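Local coordinates for Alr1585 protein (Nostoc sp., PDB 5C2I) that is a haem-containing DyP-type peroxidase that probably uses hydrogen peroxide to oxidise dyes and related aromatic compounds, at residues 93-99 with 148-154. The protein carries 1 engineered substitution. Numbering follows the deposited sequence.
Sequences FANFFLS and IHALVLI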
ATOM      1  N   PHE A  93       5.473 -17.454 -19.074  1.00 17.82           N
ATOM      2  CA  PHE A  93       5.181 -18.870 -19.006  1.00 17.07           C
ATOM      3  C   PHE A  93       4.163 -19.217 -20.083  1.00 17.09           C
ATOM      4  O   PHE A  93       3.198 -18.467 -20.290  1.00 17.96           O
ATOM      5  CB  PHE A  93       4.592 -19.230 -17.625  1.00 16.05           C
ATOM      6  CG  PHE A  93       4.297 -20.689 -17.483  1.00 15.63           C
ATOM      7  CD1 PHE A  93       3.083 -21.211 -17.955  1.00 15.43           C
ATOM      8  CD2 PHE A  93       5.293 -21.563 -17.079  1.00 15.95           C
ATOM      9  CE1 PHE A  93       2.887 -22.575 -18.003  1.00 15.20           C
ATOM     10  CE2 PHE A  93       5.061 -22.932 -17.041  1.00 15.99           C
ATOM     11  CZ  PHE A  93       3.854 -23.427 -17.494  1.00 15.96           C
ATOM     12  N   ALA A  94       4.328 -20.349 -20.764  1.00 16.45           N
ATOM     13  CA  ALA A  94       3.310 -20.760 -21.758  1.00 16.38           C
ATOM     14  C   ALA A  94       3.065 -22.273 -21.791  1.00 16.01           C
ATOM     15  O   ALA A  94       4.028 -23.072 -21.770  1.00 16.50           O
ATOM     16  CB  ALA A  94       3.690 -20.253 -23.144  1.00 17.03           C
ATOM     17  N   ASN A  95       1.794 -22.637 -21.948  1.00 15.74           N
ATOM     18  CA  ASN A  95       1.361 -23.995 -22.222  1.00 15.48           C
ATOM     19  C   ASN A  95       0.594 -23.991 -23.551  1.00 16.19           C
ATOM     20  O   ASN A  95       0.020 -22.968 -23.971  1.00 15.31           O
ATOM     21  CB  ASN A  95       0.350 -24.513 -21.195  1.00 15.72           C
ATOM     22  CG  ASN A  95       0.924 -24.990 -19.887  1.00 15.36           C
ATOM     23  OD1 ASN A  95       0.382 -24.666 -18.823  1.00 15.23           O
ATOM     24  ND2 ASN A  95       1.961 -25.834 -19.933  1.00 16.82           N
ATOM     25  N   PHE A  96       0.524 -25.154 -24.169  1.00 16.81           N
ATOM     26  CA  PHE A  96      -0.342 -25.370 -25.328  1.00 16.72           C
ATOM     27  C   PHE A  96      -1.054 -26.715 -25.177  1.00 17.27           C
ATOM     28  O   PHE A  96      -0.399 -27.749 -24.941  1.00 18.74           O
ATOM     29  CB  PHE A  96       0.477 -25.350 -26.611  1.00 17.85           C
ATOM     30  CG  PHE A  96      -0.341 -25.514 -27.871  1.00 18.01           C
ATOM     31  CD1 PHE A  96      -1.012 -24.445 -28.407  1.00 18.69           C
ATOM     32  CD2 PHE A  96      -0.454 -26.749 -28.493  1.00 18.97           C
ATOM     33  CE1 PHE A  96      -1.822 -24.602 -29.524  1.00 19.14           C
ATOM     34  CE2 PHE A  96      -1.216 -26.908 -29.638  1.00 18.69           C
ATOM     35  CZ  PHE A  96      -1.893 -25.824 -30.156  1.00 19.10           C
ATOM     36  N   PHE A  97      -2.371 -26.702 -25.335  1.00 16.65           N
ATOM     37  CA  PHE A  97      -3.199 -27.913 -25.204  1.00 16.66           C
ATOM     38  C   PHE A  97      -4.030 -28.175 -26.453  1.00 17.39           C
ATOM     39  O   PHE A  97      -4.498 -27.222 -27.100  1.00 17.91           O
ATOM     40  CB  PHE A  97      -4.138 -27.781 -24.014  1.00 16.14           C
ATOM     41  CG  PHE A  97      -3.491 -27.313 -22.724  1.00 15.67           C
ATOM     42  CD1 PHE A  97      -2.891 -28.190 -21.871  1.00 15.29           C
ATOM     43  CD2 PHE A  97      -3.527 -25.963 -22.360  1.00 15.46           C
ATOM     44  CE1 PHE A  97      -2.303 -27.736 -20.691  1.00 15.17           C
ATOM     45  CE2 PHE A  97      -2.996 -25.517 -21.181  1.00 15.26           C
ATOM     46  CZ  PHE A  97      -2.364 -26.401 -20.334  1.00 14.59           C
ATOM     47  N   LEU A  98      -4.235 -29.447 -26.772  1.00 17.22           N
ATOM     48  CA  LEU A  98      -5.103 -29.875 -27.879  1.00 18.07           C
ATOM     49  C   LEU A  98      -6.289 -30.657 -27.374  1.00 18.10           C
ATOM     50  O   LEU A  98      -6.151 -31.507 -26.494  1.00 17.82           O
ATOM     51  CB  LEU A  98      -4.332 -30.744 -28.897  1.00 18.59           C
ATOM     52  CG  LEU A  98      -3.296 -29.990 -29.735  1.00 19.15           C
ATOM     53  CD1 LEU A  98      -2.346 -30.964 -30.400  1.00 20.07           C
ATOM     54  CD2 LEU A  98      -3.972 -29.101 -30.758  1.00 19.70           C
ATOM     55  N   SER A  99      -7.462 -30.388 -27.954  1.00 18.64           N
ATOM     56  CA  SER A  99      -8.631 -31.249 -27.767  1.00 18.99           C
ATOM     57  C   SER A  99      -8.581 -32.420 -28.739  1.00 19.69           C
ATOM     58  O   SER A  99      -7.787 -32.410 -29.698  1.00 19.69           O
ATOM     59  CB  SER A  99      -9.928 -30.458 -28.013  1.00 19.57           C
ATOM     60  OG  SER A  99     -10.089 -30.142 -29.393  1.00 20.22           O
ATOM     61  N   ILE A 148     -13.959 -26.444 -30.106  1.00 25.63           N
ATOM     62  CA  ILE A 148     -12.679 -25.945 -29.656  1.00 23.95           C
ATOM     63  C   ILE A 148     -11.599 -26.952 -30.026  1.00 21.88           C
ATOM     64  O   ILE A 148     -11.729 -28.143 -29.734  1.00 21.14           O
ATOM     65  CB  ILE A 148     -12.718 -25.695 -28.158  1.00 23.18           C
ATOM     66  CG1 ILE A 148     -13.712 -24.568 -27.863  1.00 23.83           C
ATOM     67  CG2 ILE A 148     -11.333 -25.359 -27.619  1.00 22.89           C
ATOM     68  CD1 ILE A 148     -13.978 -24.381 -26.373  1.00 24.97           C
ATOM     69  N   HIS A 149     -10.551 -26.453 -30.662  1.00 20.42           N
ATOM     70  CA  HIS A 149      -9.417 -27.286 -31.062  1.00 20.30           C
ATOM     71  C   HIS A 149      -8.252 -27.286 -30.105  1.00 19.15           C
ATOM     72  O   HIS A 149      -7.508 -28.263 -29.990  1.00 18.47           O
ATOM     73  CB  HIS A 149      -8.933 -26.867 -32.460  1.00 20.74           C
ATOM     74  CG  HIS A 149      -9.924 -27.136 -33.557  1.00 21.64           C
ATOM     75  ND1 HIS A 149      -9.897 -26.488 -34.764  1.00 22.11           N
ATOM     76  CD2 HIS A 149     -10.980 -27.986 -33.624  1.00 22.47           C
ATOM     77  CE1 HIS A 149     -10.880 -26.920 -35.529  1.00 23.16           C
ATOM     78  NE2 HIS A 149     -11.550 -27.833 -34.860  1.00 22.59           N
ATOM     79  N   ALA A 150      -8.040 -26.147 -29.444  1.00 19.07           N
ATOM     80  CA  ALA A 150      -6.840 -25.943 -28.669  1.00 18.30           C
ATOM     81  C   ALA A 150      -6.996 -24.835 -27.665  1.00 17.59           C
ATOM     82  O   ALA A 150      -7.905 -23.992 -27.783  1.00 18.11           O
ATOM     83  CB  ALA A 150      -5.671 -25.643 -29.607  1.00 19.03           C
ATOM     84  N   LEU A 151      -6.115 -24.843 -26.673  1.00 17.44           N
ATOM     85  CA  LEU A 151      -6.040 -23.802 -25.687  1.00 16.99           C
ATOM     86  C   LEU A 151      -4.580 -23.347 -25.625  1.00 16.91           C
ATOM     87  O   LEU A 151      -3.673 -24.163 -25.375  1.00 17.27           O
ATOM     88  CB  LEU A 151      -6.522 -24.310 -24.341  1.00 16.74           C
ATOM     89  CG  LEU A 151      -6.296 -23.420 -23.083  1.00 16.73           C
ATOM     90  CD1 LEU A 151      -6.922 -22.033 -23.155  1.00 16.78           C
ATOM     91  CD2 LEU A 151      -6.777 -24.148 -21.827  1.00 16.44           C
ATOM     92  N   VAL A 152      -4.377 -22.041 -25.740  1.00 17.18           N
ATOM     93  CA  VAL A 152      -3.097 -21.421 -25.440  1.00 17.46           C
ATOM     94  C   VAL A 152      -3.190 -20.770 -24.049  1.00 17.06           C
ATOM     95  O   VAL A 152      -4.098 -19.988 -23.772  1.00 16.80           O
ATOM     96  CB  VAL A 152      -2.780 -20.364 -26.493  1.00 19.01           C
ATOM     97  CG1 VAL A 152      -1.496 -19.653 -26.187  1.00 20.30           C
ATOM     98  CG2 VAL A 152      -2.697 -21.009 -27.862  1.00 20.76           C
ATOM     99  N   LEU A 153      -2.206 -21.039 -23.197  1.00 16.80           N
ATOM    100  CA  LEU A 153      -2.163 -20.446 -21.852  1.00 16.60           C
ATOM    101  C   LEU A 153      -0.843 -19.688 -21.752  1.00 16.80           C
ATOM    102  O   LEU A 153       0.222 -20.265 -21.944  1.00 16.76           O
ATOM    103  CB  LEU A 153      -2.269 -21.544 -20.792  1.00 16.36           C
ATOM    104  CG  LEU A 153      -2.249 -21.135 -19.301  1.00 16.58           C
ATOM    105  CD1 LEU A 153      -2.870 -22.269 -18.473  1.00 17.99           C
ATOM    106  CD2 LEU A 153      -0.842 -20.826 -18.799  1.00 17.53           C
ATOM    107  N   ILE A 154      -0.927 -18.390 -21.450  1.00 17.36           N
ATOM    108  CA  ILE A 154       0.237 -17.543 -21.235  1.00 17.99           C
ATOM    109  C   ILE A 154       0.120 -16.834 -19.898  1.00 17.76           C
ATOM    110  O   ILE A 154      -0.953 -16.341 -19.564  1.00 18.11           O
ATOM    111  CB  ILE A 154       0.372 -16.462 -22.337  1.00 20.32           C
ATOM    112  CG1 ILE A 154       0.335 -17.123 -23.724  1.00 22.79           C
ATOM    113  CG2 ILE A 154       1.726 -15.752 -22.221  1.00 20.30           C
ATOM    114  CD1 ILE A 154      -0.996 -17.005 -24.349  1.00 28.11           C
TER
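The hydroxyl of S99 joins two backbone groups: OG donates to I148 O at 2.6 Å and caps G102 N as the N-cap of helix 100-105. Its chi1 of 70° puts OG between the backbone N and the carbonyl carbon, from where it reaches I148 O. The backbone of the same residue adds a second tie, S99 N to H149 O, with the donor well above the carbonyl plane. Strand 93-98, which leads into S99, runs antiparallel to strand 150-154. N95 with L153 and F97 with L151 are hydrogen-bonded pairs, two bonds each; the straightest is L153 N to N95 O (3.0 Å, 177° at the hydrogen). Within the five-stranded antiparallel sheet of the N-terminal DyP domain, a ferredoxin-like alpha+beta unit, 93-98 is the outermost strand, with L98 also bonded through its backbone to F457 of strand 448-458. On the other side of 150-154, H149 and A150 both face L48 of strand 42-50, a classic beta bulge. Side chains alternate between the sheet's two faces. On one, the F97 ring lies alongside L151 (CD2 to CD2, 3.8 Å), while its CE2 edge meets L153 CB at 4.1 Å; F456 of strand 448-458 packs against F97 and L151. N95 CB sits beside L153 CB (4.0 Å), and the N95 side-chain amide donates through ND2 to G32 O and Q31 OE1. On the other face F96, its CG anti to the backbone N (chi1 -178°), brings CZ to A150 CB at 3.8 Å and its CD1 edge to V152 CG2 at 3.9 Å; F65 of helix 55-68 packs against both F96 and V152.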